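Local atomic coordinates of chitooligosaccharide oxidase (Gibberella zeae, PDB entry 6Y0R), a protein that oxidises the C1 hydroxyl of chitooligosaccharides to the corresponding lactones, using a covalently bound FAD and reducing molecular oxygen to hydrogen peroxide. Residues A[110-115]-A[128-133]; A[175-180]-A[384-389]; A[93-98]-A[446-451]; A[202-207]-A[473-478]. All coordinates share one frame; numbering follows the deposited sequence.

Contact 1 (A[110-115]-A[128-133]); sequences IELDRM and IQPGAR. With FAD (flavin-adenine dinucleotide), chain B.
The adenine end of the FAD pocket, in the PCMH-type FAD-binding domain, is bordered here by two type I beta turns, Leu112 to Met115 and Gln129 to Ala132. Leu112 and Pro130 both touch the adenine amino group: CD1 of Leu112 lies 3.2 Å from FAD N6A, CG of Pro130 3.5 Å from it. Between themselves the two side chains meet more loosely, through the same CD1 and CG.

The turns come together at a glycine. Gly131 CA approaches Leu112 O at 3.5 Å in a CA-H...O contact with an angle at hydrogen of 161°, and the lack of a side chain on Gly131 lets its CA sit against the carbonyl oxygens of Leu112 and Met115. Two waters stitch the turns together: one donates to both Asp113 O and Gly131 O, while the other donates to Met115 O and accepts from Gly131 N.

Beside this seam, Gln129 crosses the Met115 side chain at about a right angle, and its OE1, which accepts from Ser117 N, sits 3.3 Å from Met115 CB. Elsewhere in the contact, Arg133 NH2 is hydrogen-bonded to the carbonyls of Gly92 and Gly156, and a salt-bridge network runs through Asp113. Asp113 OD1 receives Arg114 NH2 at 2.8 Å through the syn lone pair, in the guanidinium plane. The salt bridge across the turns is slack: Arg133 NH1 lies 3.2 Å from Asp113 OD2, a weak bond bent to 124°, with the carboxylate and guanidinium planes 62° apart.

Contact 2 (A[175-180]-A[384-389]); sequences HGLTLD and SAVSKP
Apolar contacts join the loop after helix 172-175 to the 384-389 loop, with no direct hydrogen bond between the two segments. Ala385 CB presses on the peptide backbone, 3.4 Å from Gly176 N. Val386 supplies both of its methyls: CG2 lies 4.0 Å from Leu177 N and 4.1 Å from Leu177 CD2, while CG1 meets CG and CD2 of the same leucine. Since Val386 CG1 is anti to the backbone N (chi1 174°), CG2 stands beside that N and faces the Gly176-Leu177 peptide. The Leu177 and Val386 side chains cross at about a right angle.

Gly176, the first residue to leave helix 172-175, has a positive phi of 95°, an angle at which a CB would jam against the preceding carbonyl oxygen.

Polar groups act within or around the pair. Asp180 OD2 accepts Leu177 N at 2.9 Å, met on its anti side, a bond that ties the Asp180 carboxylate back to the start of its own turn. Asp180 OD1, 4.0 Å from Pro389 CG, forms a salt bridge with Arg399, which also binds Val386 O.

The contact thus ties the link between helix 172-175 and strand 182-188, in the FAD-binding part, to the connection from strand 371-378 to strand 403-411 of the seven-stranded antiparallel sheet.

Contact 3 (A[93-98]-A[446-451]); sequences GHSYTS and NYPDSQ. With FAD (flavin-adenine dinucleotide), chain B.
Tyr96 lies alongside Tyr447, the two side chains pointing the same way, their ring planes 10° apart but slid so far that they barely overlap; the ring centroids are 5.5 Å apart. Contact is therefore local, Tyr96 CE2 reaching Tyr447 CD1 at 3.5 Å, while Asn446 O stands over one face of the Tyr96 ring. The Tyr96 hydroxyl is hydrogen-bonded to Gln406 NE2.

Pro448 packs against Tyr96 and Thr97: its CD approaches Tyr96 CB, and its CG comes within 3.5 Å of Thr97 OG1. With OG1 between the backbone N and carbonyl carbon (chi1 63°), Thr97 turns CG2 toward Ser450 CB.

Both segments grip FAD. His94 ND1 is covalently bonded to FAD C8M at 1.5 Å, consistent with a bicovalent attachment in which Cys154 is probably the second link. Gly93, His94 and Ser95 offer their backbone N-H groups to the pyrophosphate, and Asn446 OD1 accepts from FAD O4' at 2.8 Å. One water bridges Tyr96 N, Asn446 O and FAD O3'.

The loop between strands 87-90 and 108-111 of the FAD-binding domain here meets the berberine-like region ahead of helix 454-462, beside strand 338-346, where Ala341 touches Tyr96 and Tyr340 touches Ser450.

Contact 4 (A[202-207]-A[473-478]); sequences NSDLFW and KAKYDP
This is a helix-to-helix contact that combines a carboxylate held by two polar partners with a leucine over a tyrosine face, between the start of helix 203-212 in the FAD-binding region and the end of helix 466-476 in the berberine-like region. Its hub is Asp204, whose carboxylate takes a different partner of the second helix on each oxygen. OD1 of Asp204 accepts the Tyr476 hydroxyl at 2.8 Å, on the syn side and 27° out of the carboxylate plane, and OD2 takes Lys475 NZ at 2.9 Å in a salt bridge, also syn. Asp204 CG lies between its own backbone N and carbonyl carbon (chi1 56°), which brings OD1 back to the backbone N-H of Leu205, met from above the carboxylate plane. Hydroxyl and N-H reach OD1 from the same face; these two bonds, with Lys475 on OD2, together restrain the turn of the carboxylate.

The Tyr476 ring is held on both faces. Leu205 CB makes a CH-pi contact 4.1 Å from the ring centroid and 28° off its normal, and CD1 lies over the same face, 4.0 Å above the plane of the Tyr476 ring; Lys475 CG lies over the opposite face. At the ring edge, in plane, stands Asp204 CG. The Lys475 chain runs fully extended, which carries NZ from the backbone to the carboxylate.

Leu205 also touches Val187 of strand 182-188 and Val195 and Cys197 of strand 194-197, and this one side chain thereby links helix 203-212 to both strands and to the end of helix 466-476.

How the contacts relate
Contacts 1 and 3 share the cofactor: the 110-115/128-133 turns border its adenine, while the 93-98/446-451 loops hold pyrophosphate, ribityl chain and flavin. Their centres are 18 Å apart and their nearest atoms about 5 Å, without touching. Along the chain contacts 1 and 2 both nest inside the long loop closed by contact 3, whereas contact 4 crosses contacts 2 and 3. Contact 2 lies near the cofactor without reaching it, the Leu177 side chain being about 7 Å from FAD; contact 4 is farther, with Leu205 about 10 Å away. Contacts 3 and 4 each join the FAD-binding region to the berberine-like region, at centres 24 Å apart.

Contact 1 (A[110-115]-A[128-133])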
# COMPACT_ATOMS: atom_id res chain seq x y z
N ILE A 110 -1.34 17.96 -6.97
CA ILE A 110 -2.28 18.47 -5.94
C ILE A 110 -1.85 17.81 -4.63
O ILE A 110 -2.12 16.59 -4.44
CB ILE A 110 -3.74 18.26 -6.33
CG1 ILE A 110 -4.04 18.91 -7.70
CG2 ILE A 110 -4.66 18.79 -5.24
CD1 ILE A 110 -5.44 18.76 -8.18
N GLU A 111 -1.14 18.61 -3.82
CA GLU A 111 -0.66 18.20 -2.48
C GLU A 111 -1.85 18.21 -1.53
O GLU A 111 -2.50 19.26 -1.37
CB GLU A 111 0.46 19.14 -2.02
CG GLU A 111 0.89 18.88 -0.59
CD GLU A 111 1.57 17.52 -0.44
OE1 GLU A 111 2.54 17.23 -1.21
OE2 GLU A 111 1.06 16.71 0.37
N LEU A 112 -2.18 17.10 -0.88
CA LEU A 112 -3.39 17.01 -0.01
C LEU A 112 -3.04 16.96 1.49
O LEU A 112 -3.97 16.85 2.28
CB LEU A 112 -4.25 15.79 -0.39
CG LEU A 112 -4.78 15.80 -1.82
CD1 LEU A 112 -5.39 14.47 -2.20
CD2 LEU A 112 -5.78 16.94 -2.00
N ASP A 113 -1.78 16.97 1.87
CA ASP A 113 -1.40 16.69 3.28
C ASP A 113 -1.75 17.86 4.22
O ASP A 113 -1.59 17.65 5.44
CB ASP A 113 0.04 16.22 3.48
CG ASP A 113 1.16 17.21 3.28
OD1 ASP A 113 0.86 18.43 3.09
OD2 ASP A 113 2.35 16.77 3.27
N ARG A 114 -2.28 18.99 3.73
CA ARG A 114 -2.86 20.02 4.64
C ARG A 114 -4.26 19.61 5.10
O ARG A 114 -4.82 20.24 6.04
CB ARG A 114 -2.91 21.40 3.97
CG ARG A 114 -1.62 21.90 3.35
CD ARG A 114 -0.40 21.90 4.24
NE ARG A 114 0.65 22.75 3.72
CZ ARG A 114 1.61 22.34 2.90
NH1 ARG A 114 2.50 23.20 2.46
NH2 ARG A 114 1.68 21.07 2.50
N MET A 115 -4.88 18.64 4.44
CA MET A 115 -6.25 18.19 4.73
C MET A 115 -6.18 16.80 5.38
O MET A 115 -6.07 15.80 4.66
CB MET A 115 -7.08 18.23 3.45
CG MET A 115 -7.48 19.63 3.09
SD MET A 115 -8.54 19.62 1.60
CE MET A 115 -7.25 19.27 0.43
N ILE A 128 -12.87 10.57 6.66
CA ILE A 128 -11.43 10.88 6.76
C ILE A 128 -10.95 11.51 5.46
O ILE A 128 -11.26 10.96 4.39
CB ILE A 128 -10.64 9.63 7.12
CG1 ILE A 128 -11.30 8.88 8.28
CG2 ILE A 128 -9.20 10.02 7.38
CD1 ILE A 128 -10.60 7.58 8.67
N GLN A 129 -10.23 12.59 5.58
CA GLN A 129 -9.55 13.22 4.43
C GLN A 129 -8.36 12.35 4.07
O GLN A 129 -7.67 11.82 4.93
CB GLN A 129 -9.19 14.67 4.74
CG GLN A 129 -10.46 15.52 4.91
CD GLN A 129 -10.16 16.98 5.13
OE1 GLN A 129 -9.22 17.37 5.83
NE2 GLN A 129 -10.89 17.83 4.41
N PRO A 130 -8.08 12.15 2.77
CA PRO A 130 -7.01 11.23 2.37
C PRO A 130 -5.59 11.69 2.72
O PRO A 130 -4.70 10.87 2.78
CB PRO A 130 -7.14 11.15 0.84
CG PRO A 130 -7.83 12.46 0.48
CD PRO A 130 -8.79 12.74 1.63
N GLY A 131 -5.40 12.99 2.94
CA GLY A 131 -4.13 13.55 3.41
C GLY A 131 -3.80 13.19 4.87
O GLY A 131 -2.69 13.44 5.26
N ALA A 132 -4.71 12.56 5.60
CA ALA A 132 -4.43 12.05 6.95
C ALA A 132 -3.43 10.89 6.82
O ALA A 132 -3.74 9.90 6.12
CB ALA A 132 -5.68 11.59 7.60
N ARG A 133 -2.32 10.94 7.56
CA ARG A 133 -1.37 9.80 7.59
C ARG A 133 -1.89 8.72 8.53
O ARG A 133 -2.68 9.03 9.44
CB ARG A 133 0.02 10.31 7.94
CG ARG A 133 0.55 11.32 6.94
CD ARG A 133 1.89 11.90 7.33
NE ARG A 133 2.25 12.99 6.46
CZ ARG A 133 2.81 12.85 5.26
NH1 ARG A 133 3.00 13.91 4.47
NH2 ARG A 133 3.16 11.65 4.86
PA FAD B . 1.21 8.96 -2.58
O1A FAD B . 2.55 8.88 -3.20
O2A FAD B . 0.70 10.25 -2.09
O5B FAD B . 0.11 8.35 -3.55
C5B FAD B . 0.16 6.99 -3.99
C4B FAD B . -0.69 6.84 -5.24
O4B FAD B . -2.08 7.13 -4.92
C3B FAD B . -0.38 7.78 -6.43
O3B FAD B . -0.78 7.18 -7.67
C2B FAD B . -1.28 8.98 -6.13
O2B FAD B . -1.53 9.82 -7.26
C1B FAD B . -2.51 8.29 -5.62
N9A FAD B . -3.32 9.09 -4.72
C8A FAD B . -2.97 9.49 -3.46
N7A FAD B . -3.92 10.22 -2.87
C5A FAD B . -4.94 10.29 -3.82
C6A FAD B . -6.20 10.92 -3.81
N6A FAD B . -6.64 11.58 -2.74
N1A FAD B . -6.97 10.83 -4.93
C2A FAD B . -6.46 10.17 -5.98
N3A FAD B . -5.30 9.52 -6.10
C4A FAD B . -4.57 9.62 -4.97
N1 FAD B . 1.57 -0.68 2.22
C2 FAD B . 0.81 -1.62 2.81
O2 FAD B . -0.20 -2.12 2.20
N3 FAD B . 1.09 -2.01 4.09
C4 FAD B . 2.14 -1.49 4.83
O4 FAD B . 2.34 -1.88 6.00
C4X FAD B . 2.95 -0.49 4.24
N5 FAD B . 3.94 0.06 4.95
C5X FAD B . 4.61 1.12 4.38
C6 FAD B . 5.61 1.79 5.14
C7 FAD B . 6.33 2.84 4.60
C7M FAD B . 7.42 3.53 5.40
C8 FAD B . 6.01 3.32 3.26
C8M FAD B . 6.66 4.54 2.64
C9 FAD B . 5.04 2.62 2.51
C9A FAD B . 4.34 1.53 3.05
N10 FAD B . 3.35 0.87 2.30
C10 FAD B . 2.59 -0.15 2.89
C1' FAD B . 3.06 1.23 0.91
C2' FAD B . 1.93 2.26 0.83
O2' FAD B . 0.66 1.63 1.05
C3' FAD B . 1.97 2.89 -0.54
O3' FAD B . 3.26 3.52 -0.64
C4' FAD B . 0.82 3.89 -0.70
O4' FAD B . 0.44 4.04 -2.07
C5' FAD B . 1.25 5.21 -0.13
O5' FAD B . 0.14 6.13 -0.08
P FAD B . 0.47 7.67 0.04
O1P FAD B . -0.80 8.43 0.09
O2P FAD B . 1.48 7.95 1.09
O3P FAD B . 1.27 7.91 -1.35
O HOH W 1 -1.15 15.14 6.84
O HOH W 2 -6.88 15.25 2.12

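Contact 2 (A[175-180]-A[384-389])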
# COMPACT_ATOMS: atom_id res chain seq x y z
N HIS A 175 -10.03 -8.34 9.30
CA HIS A 175 -10.87 -7.17 8.95
C HIS A 175 -10.72 -6.76 7.48
O HIS A 175 -11.49 -5.93 7.03
CB HIS A 175 -10.58 -5.99 9.88
CG HIS A 175 -11.04 -6.23 11.28
ND1 HIS A 175 -12.38 -6.34 11.61
CD2 HIS A 175 -10.34 -6.43 12.42
CE1 HIS A 175 -12.47 -6.57 12.94
NE2 HIS A 175 -11.23 -6.66 13.44
N GLY A 176 -9.80 -7.38 6.75
CA GLY A 176 -9.62 -7.13 5.32
C GLY A 176 -8.56 -6.10 5.03
O GLY A 176 -7.90 -5.60 5.97
N LEU A 177 -8.51 -5.69 3.77
CA LEU A 177 -7.70 -4.54 3.35
C LEU A 177 -8.39 -3.28 3.81
O LEU A 177 -9.60 -3.30 4.15
CB LEU A 177 -7.56 -4.51 1.82
CG LEU A 177 -6.98 -5.77 1.20
CD1 LEU A 177 -7.19 -5.78 -0.32
CD2 LEU A 177 -5.52 -5.92 1.56
N THR A 178 -7.68 -2.17 3.84
CA THR A 178 -8.28 -0.90 4.27
C THR A 178 -9.55 -0.69 3.43
O THR A 178 -10.59 -0.26 3.96
CB THR A 178 -7.32 0.28 4.17
OG1 THR A 178 -6.07 -0.07 4.71
CG2 THR A 178 -7.81 1.49 4.93
N LEU A 179 -9.48 -0.95 2.14
CA LEU A 179 -10.63 -0.63 1.26
C LEU A 179 -11.83 -1.55 1.50
O LEU A 179 -12.93 -1.19 1.04
CB LEU A 179 -10.20 -0.63 -0.21
CG LEU A 179 -9.56 -1.90 -0.76
CD1 LEU A 179 -10.58 -3.01 -0.96
CD2 LEU A 179 -8.87 -1.57 -2.08
N ASP A 180 -11.66 -2.65 2.22
CA ASP A 180 -12.78 -3.60 2.52
C ASP A 180 -13.73 -2.95 3.52
O ASP A 180 -14.88 -3.44 3.60
CB ASP A 180 -12.28 -4.98 2.89
CG ASP A 180 -11.66 -5.72 1.69
OD1 ASP A 180 -12.29 -5.68 0.59
OD2 ASP A 180 -10.59 -6.37 1.86
N SER A 384 -9.55 -16.02 5.88
CA SER A 384 -9.07 -14.64 5.62
C SER A 384 -10.14 -13.72 5.04
O SER A 384 -10.79 -14.04 4.02
CB SER A 384 -7.89 -14.68 4.69
OG SER A 384 -7.59 -13.35 4.34
N ALA A 385 -10.29 -12.54 5.60
CA ALA A 385 -11.16 -11.46 5.09
C ALA A 385 -10.61 -10.90 3.78
O ALA A 385 -11.43 -10.38 2.97
CB ALA A 385 -11.28 -10.40 6.13
N VAL A 386 -9.29 -10.96 3.58
CA VAL A 386 -8.70 -10.41 2.31
C VAL A 386 -9.19 -11.27 1.15
O VAL A 386 -9.46 -10.73 0.06
CB VAL A 386 -7.17 -10.31 2.40
CG1 VAL A 386 -6.59 -9.91 1.04
CG2 VAL A 386 -6.78 -9.32 3.47
N SER A 387 -9.24 -12.59 1.33
CA SER A 387 -9.55 -13.52 0.22
C SER A 387 -11.02 -13.92 0.28
O SER A 387 -11.39 -14.87 -0.48
CB SER A 387 -8.59 -14.68 0.16
OG SER A 387 -8.42 -15.28 1.43
N LYS A 388 -11.85 -13.16 0.97
CA LYS A 388 -13.31 -13.47 1.02
C LYS A 388 -14.02 -12.90 -0.22
O LYS A 388 -14.72 -13.64 -0.93
CB LYS A 388 -13.94 -13.00 2.32
CG LYS A 388 -15.42 -13.30 2.39
CD LYS A 388 -15.98 -13.00 3.76
CE LYS A 388 -17.50 -12.91 3.76
NZ LYS A 388 -18.02 -11.69 3.11
N PRO A 389 -13.86 -11.61 -0.58
CA PRO A 389 -14.45 -11.10 -1.81
C PRO A 389 -13.95 -11.88 -3.03
O PRO A 389 -12.84 -12.33 -3.02
CB PRO A 389 -14.04 -9.62 -1.87
CG PRO A 389 -13.69 -9.28 -0.44
CD PRO A 389 -13.09 -10.55 0.10

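Contact 3 (A[93-98]-A[446-451])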
# COMPACT_ATOMS: atom_id res chain seq x y z
N GLY A 93 2.61 10.80 0.04
CA GLY A 93 3.84 10.76 -0.75
C GLY A 93 4.71 9.53 -0.60
O GLY A 93 5.82 9.56 -1.09
N HIS A 94 4.19 8.43 -0.05
CA HIS A 94 4.99 7.19 0.17
C HIS A 94 5.11 6.32 -1.09
O HIS A 94 5.84 5.34 -1.00
CB HIS A 94 4.48 6.37 1.37
CG HIS A 94 5.24 6.68 2.60
ND1 HIS A 94 6.24 5.85 3.12
CD2 HIS A 94 5.15 7.76 3.43
CE1 HIS A 94 6.77 6.48 4.18
NE2 HIS A 94 6.11 7.64 4.38
N SER A 95 4.58 6.73 -2.25
CA SER A 95 4.73 5.90 -3.46
C SER A 95 6.18 5.47 -3.65
O SER A 95 7.06 6.32 -3.78
CB SER A 95 4.28 6.59 -4.70
OG SER A 95 4.40 5.72 -5.81
N TYR A 96 6.39 4.18 -3.82
CA TYR A 96 7.75 3.65 -4.05
C TYR A 96 8.35 4.15 -5.38
O TYR A 96 9.59 4.08 -5.54
CB TYR A 96 7.68 2.14 -4.07
CG TYR A 96 7.42 1.46 -2.76
CD1 TYR A 96 7.22 2.12 -1.56
CD2 TYR A 96 7.52 0.08 -2.72
CE1 TYR A 96 7.09 1.45 -0.36
CE2 TYR A 96 7.36 -0.61 -1.53
CZ TYR A 96 7.18 0.07 -0.35
OH TYR A 96 7.03 -0.61 0.86
N THR A 97 7.49 4.59 -6.30
CA THR A 97 7.92 5.03 -7.65
C THR A 97 7.46 6.47 -7.90
O THR A 97 7.49 6.93 -9.11
CB THR A 97 7.49 3.99 -8.69
OG1 THR A 97 6.06 3.92 -8.69
CG2 THR A 97 8.15 2.64 -8.45
N SER A 98 7.07 7.20 -6.84
CA SER A 98 6.81 8.66 -6.90
C SER A 98 5.60 8.93 -7.80
O SER A 98 5.56 9.99 -8.51
CB SER A 98 8.04 9.43 -7.36
OG SER A 98 9.18 9.05 -6.59
N ASN A 446 0.39 -1.11 -4.39
CA ASN A 446 0.99 -0.36 -3.24
C ASN A 446 2.49 -0.63 -3.13
O ASN A 446 3.16 0.10 -2.41
CB ASN A 446 0.29 -0.54 -1.89
CG ASN A 446 -0.81 0.47 -1.65
OD1 ASN A 446 -0.83 1.54 -2.27
ND2 ASN A 446 -1.80 0.04 -0.88
N TYR A 447 3.01 -1.65 -3.84
CA TYR A 447 4.46 -1.96 -3.89
C TYR A 447 4.87 -1.97 -5.35
O TYR A 447 5.29 -3.00 -5.88
CB TYR A 447 4.78 -3.32 -3.28
CG TYR A 447 4.46 -3.48 -1.81
CD1 TYR A 447 4.45 -2.42 -0.94
CD2 TYR A 447 4.24 -4.75 -1.30
CE1 TYR A 447 4.17 -2.59 0.41
CE2 TYR A 447 3.95 -4.93 0.05
CZ TYR A 447 3.91 -3.85 0.90
OH TYR A 447 3.64 -3.94 2.25
N PRO A 448 4.71 -0.83 -6.04
CA PRO A 448 4.85 -0.80 -7.49
C PRO A 448 6.29 -1.02 -7.94
O PRO A 448 7.20 -0.62 -7.24
CB PRO A 448 4.38 0.59 -7.89
CG PRO A 448 4.70 1.43 -6.68
CD PRO A 448 4.47 0.51 -5.49
N ASP A 449 6.44 -1.66 -9.08
CA ASP A 449 7.74 -2.00 -9.70
C ASP A 449 7.96 -1.07 -10.90
O ASP A 449 7.33 -1.25 -11.93
CB ASP A 449 7.74 -3.46 -10.15
CG ASP A 449 9.08 -3.98 -10.61
OD1 ASP A 449 9.92 -3.14 -11.03
OD2 ASP A 449 9.29 -5.22 -10.53
N SER A 450 8.92 -0.16 -10.77
CA SER A 450 9.21 0.83 -11.84
C SER A 450 9.72 0.18 -13.11
O SER A 450 9.65 0.89 -14.13
CB SER A 450 10.18 1.85 -11.38
OG SER A 450 11.36 1.25 -10.92
N GLN A 451 10.32 -1.01 -13.07
CA GLN A 451 11.06 -1.58 -14.23
C GLN A 451 10.16 -2.37 -15.16
O GLN A 451 10.61 -2.70 -16.27
CB GLN A 451 12.23 -2.43 -13.75
CG GLN A 451 13.20 -1.67 -12.88
CD GLN A 451 13.59 -0.34 -13.48
OE1 GLN A 451 14.49 -0.29 -14.34
NE2 GLN A 451 13.04 0.73 -12.94
PA FAD B . 1.21 8.96 -2.58
O1A FAD B . 2.55 8.88 -3.20
O2A FAD B . 0.70 10.25 -2.09
O5B FAD B . 0.11 8.35 -3.55
C5B FAD B . 0.16 6.99 -3.99
C4B FAD B . -0.69 6.84 -5.24
O4B FAD B . -2.08 7.13 -4.92
C3B FAD B . -0.38 7.78 -6.43
O3B FAD B . -0.78 7.18 -7.67
C2B FAD B . -1.28 8.98 -6.13
O2B FAD B . -1.53 9.82 -7.26
C1B FAD B . -2.51 8.29 -5.62
N9A FAD B . -3.32 9.09 -4.72
C8A FAD B . -2.97 9.49 -3.46
N7A FAD B . -3.92 10.22 -2.87
C5A FAD B . -4.94 10.29 -3.82
C6A FAD B . -6.20 10.92 -3.81
N6A FAD B . -6.64 11.58 -2.74
N1A FAD B . -6.97 10.83 -4.93
C2A FAD B . -6.46 10.17 -5.98
N3A FAD B . -5.30 9.52 -6.10
C4A FAD B . -4.57 9.62 -4.97
N1 FAD B . 1.57 -0.68 2.22
C2 FAD B . 0.81 -1.62 2.81
O2 FAD B . -0.20 -2.12 2.20
N3 FAD B . 1.09 -2.01 4.09
C4 FAD B . 2.14 -1.49 4.83
O4 FAD B . 2.34 -1.88 6.00
C4X FAD B . 2.95 -0.49 4.24
N5 FAD B . 3.94 0.06 4.95
C5X FAD B . 4.61 1.12 4.38
C6 FAD B . 5.61 1.79 5.14
C7 FAD B . 6.33 2.84 4.60
C7M FAD B . 7.42 3.53 5.40
C8 FAD B . 6.01 3.32 3.26
C8M FAD B . 6.66 4.54 2.64
C9 FAD B . 5.04 2.62 2.51
C9A FAD B . 4.34 1.53 3.05
N10 FAD B . 3.35 0.87 2.30
C10 FAD B . 2.59 -0.15 2.89
C1' FAD B . 3.06 1.23 0.91
C2' FAD B . 1.93 2.26 0.83
O2' FAD B . 0.66 1.63 1.05
C3' FAD B . 1.97 2.89 -0.54
O3' FAD B . 3.26 3.52 -0.64
C4' FAD B . 0.82 3.89 -0.70
O4' FAD B . 0.44 4.04 -2.07
C5' FAD B . 1.25 5.21 -0.13
O5' FAD B . 0.14 6.13 -0.08
P FAD B . 0.47 7.67 0.04
O1P FAD B . -0.80 8.43 0.09
O2P FAD B . 1.48 7.95 1.09
O3P FAD B . 1.27 7.91 -1.35
O HOH W 3 4.02 2.59 -3.11

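Contact 4 (A[202-207]-A[473-478])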
# COMPACT_ATOMS: atom_id res chain seq x y z
N ASN A 202 -23.38 5.84 -7.98
CA ASN A 202 -22.16 5.84 -8.84
C ASN A 202 -21.31 4.62 -8.46
O ASN A 202 -20.07 4.78 -8.27
CB ASN A 202 -21.38 7.14 -8.70
CG ASN A 202 -22.21 8.34 -9.12
OD1 ASN A 202 -22.83 8.29 -10.20
ND2 ASN A 202 -22.27 9.36 -8.29
N SER A 203 -21.92 3.44 -8.39
CA SER A 203 -21.28 2.23 -7.83
C SER A 203 -20.10 1.81 -8.71
O SER A 203 -19.23 1.08 -8.20
CB SER A 203 -22.26 1.13 -7.62
OG SER A 203 -22.73 0.64 -8.86
N ASP A 204 -20.09 2.21 -10.00
CA ASP A 204 -18.96 1.90 -10.92
C ASP A 204 -17.71 2.69 -10.50
O ASP A 204 -16.60 2.12 -10.45
CB ASP A 204 -19.36 2.12 -12.38
CG ASP A 204 -19.88 3.51 -12.73
OD1 ASP A 204 -20.17 4.32 -11.83
OD2 ASP A 204 -20.00 3.79 -13.95
N LEU A 205 -17.86 3.95 -10.16
CA LEU A 205 -16.77 4.80 -9.66
C LEU A 205 -16.31 4.22 -8.31
O LEU A 205 -15.11 4.13 -8.07
CB LEU A 205 -17.23 6.24 -9.45
CG LEU A 205 -16.20 7.22 -8.92
CD1 LEU A 205 -14.99 7.38 -9.85
CD2 LEU A 205 -16.84 8.56 -8.71
N PHE A 206 -17.25 3.83 -7.45
CA PHE A 206 -16.90 3.31 -6.11
C PHE A 206 -16.12 2.00 -6.24
O PHE A 206 -15.17 1.77 -5.45
CB PHE A 206 -18.15 3.13 -5.26
CG PHE A 206 -17.85 2.81 -3.83
CD1 PHE A 206 -17.18 3.73 -3.04
CD2 PHE A 206 -18.23 1.60 -3.29
CE1 PHE A 206 -16.88 3.43 -1.73
CE2 PHE A 206 -17.94 1.31 -1.95
CZ PHE A 206 -17.29 2.24 -1.18
N TRP A 207 -16.52 1.14 -7.17
CA TRP A 207 -15.77 -0.09 -7.53
C TRP A 207 -14.33 0.32 -7.93
O TRP A 207 -13.40 -0.37 -7.45
CB TRP A 207 -16.50 -0.84 -8.63
CG TRP A 207 -15.86 -2.12 -9.04
CD1 TRP A 207 -16.00 -3.34 -8.50
CD2 TRP A 207 -14.95 -2.28 -10.14
NE1 TRP A 207 -15.26 -4.26 -9.17
CE2 TRP A 207 -14.60 -3.63 -10.19
CE3 TRP A 207 -14.45 -1.39 -11.10
CZ2 TRP A 207 -13.72 -4.14 -11.14
CZ3 TRP A 207 -13.60 -1.90 -12.07
CH2 TRP A 207 -13.24 -3.24 -12.06
N LYS A 473 -12.86 4.16 -16.70
CA LYS A 473 -11.94 5.24 -17.05
C LYS A 473 -12.53 6.05 -18.21
O LYS A 473 -12.47 7.27 -18.15
CB LYS A 473 -10.59 4.61 -17.39
CG LYS A 473 -9.49 5.57 -17.75
CD LYS A 473 -8.79 6.15 -16.55
CE LYS A 473 -7.87 7.26 -16.93
NZ LYS A 473 -7.17 7.80 -15.76
N ALA A 474 -13.06 5.39 -19.23
CA ALA A 474 -13.68 6.07 -20.39
C ALA A 474 -14.84 6.95 -19.90
O ALA A 474 -15.03 8.04 -20.46
CB ALA A 474 -14.12 5.04 -21.39
N LYS A 475 -15.57 6.54 -18.86
CA LYS A 475 -16.74 7.29 -18.34
C LYS A 475 -16.29 8.49 -17.50
O LYS A 475 -16.86 9.57 -17.64
CB LYS A 475 -17.59 6.39 -17.45
CG LYS A 475 -18.86 7.05 -16.93
CD LYS A 475 -19.74 6.13 -16.23
CE LYS A 475 -20.87 6.90 -15.59
NZ LYS A 475 -21.66 6.01 -14.73
N TYR A 476 -15.32 8.32 -16.60
CA TYR A 476 -14.96 9.38 -15.62
C TYR A 476 -13.72 10.16 -16.01
O TYR A 476 -13.62 11.32 -15.64
CB TYR A 476 -14.84 8.75 -14.22
CG TYR A 476 -16.16 8.26 -13.69
CD1 TYR A 476 -17.10 9.17 -13.23
CD2 TYR A 476 -16.51 6.92 -13.65
CE1 TYR A 476 -18.32 8.75 -12.74
CE2 TYR A 476 -17.71 6.48 -13.12
CZ TYR A 476 -18.65 7.42 -12.71
OH TYR A 476 -19.87 7.06 -12.21
N ASP A 477 -12.76 9.59 -16.75
CA ASP A 477 -11.56 10.36 -17.15
C ASP A 477 -11.27 10.04 -18.60
O ASP A 477 -10.23 9.48 -18.92
CB ASP A 477 -10.35 10.09 -16.28
CG ASP A 477 -9.11 10.94 -16.53
OD1 ASP A 477 -9.24 12.06 -17.10
OD2 ASP A 477 -7.96 10.48 -16.18
N PRO A 478 -12.18 10.40 -19.53
CA PRO A 478 -11.98 10.09 -20.96
C PRO A 478 -10.74 10.73 -21.59
O PRO A 478 -10.18 10.16 -22.54
CB PRO A 478 -13.25 10.67 -21.62
CG PRO A 478 -13.79 11.63 -20.63
CD PRO A 478 -13.46 11.04 -19.27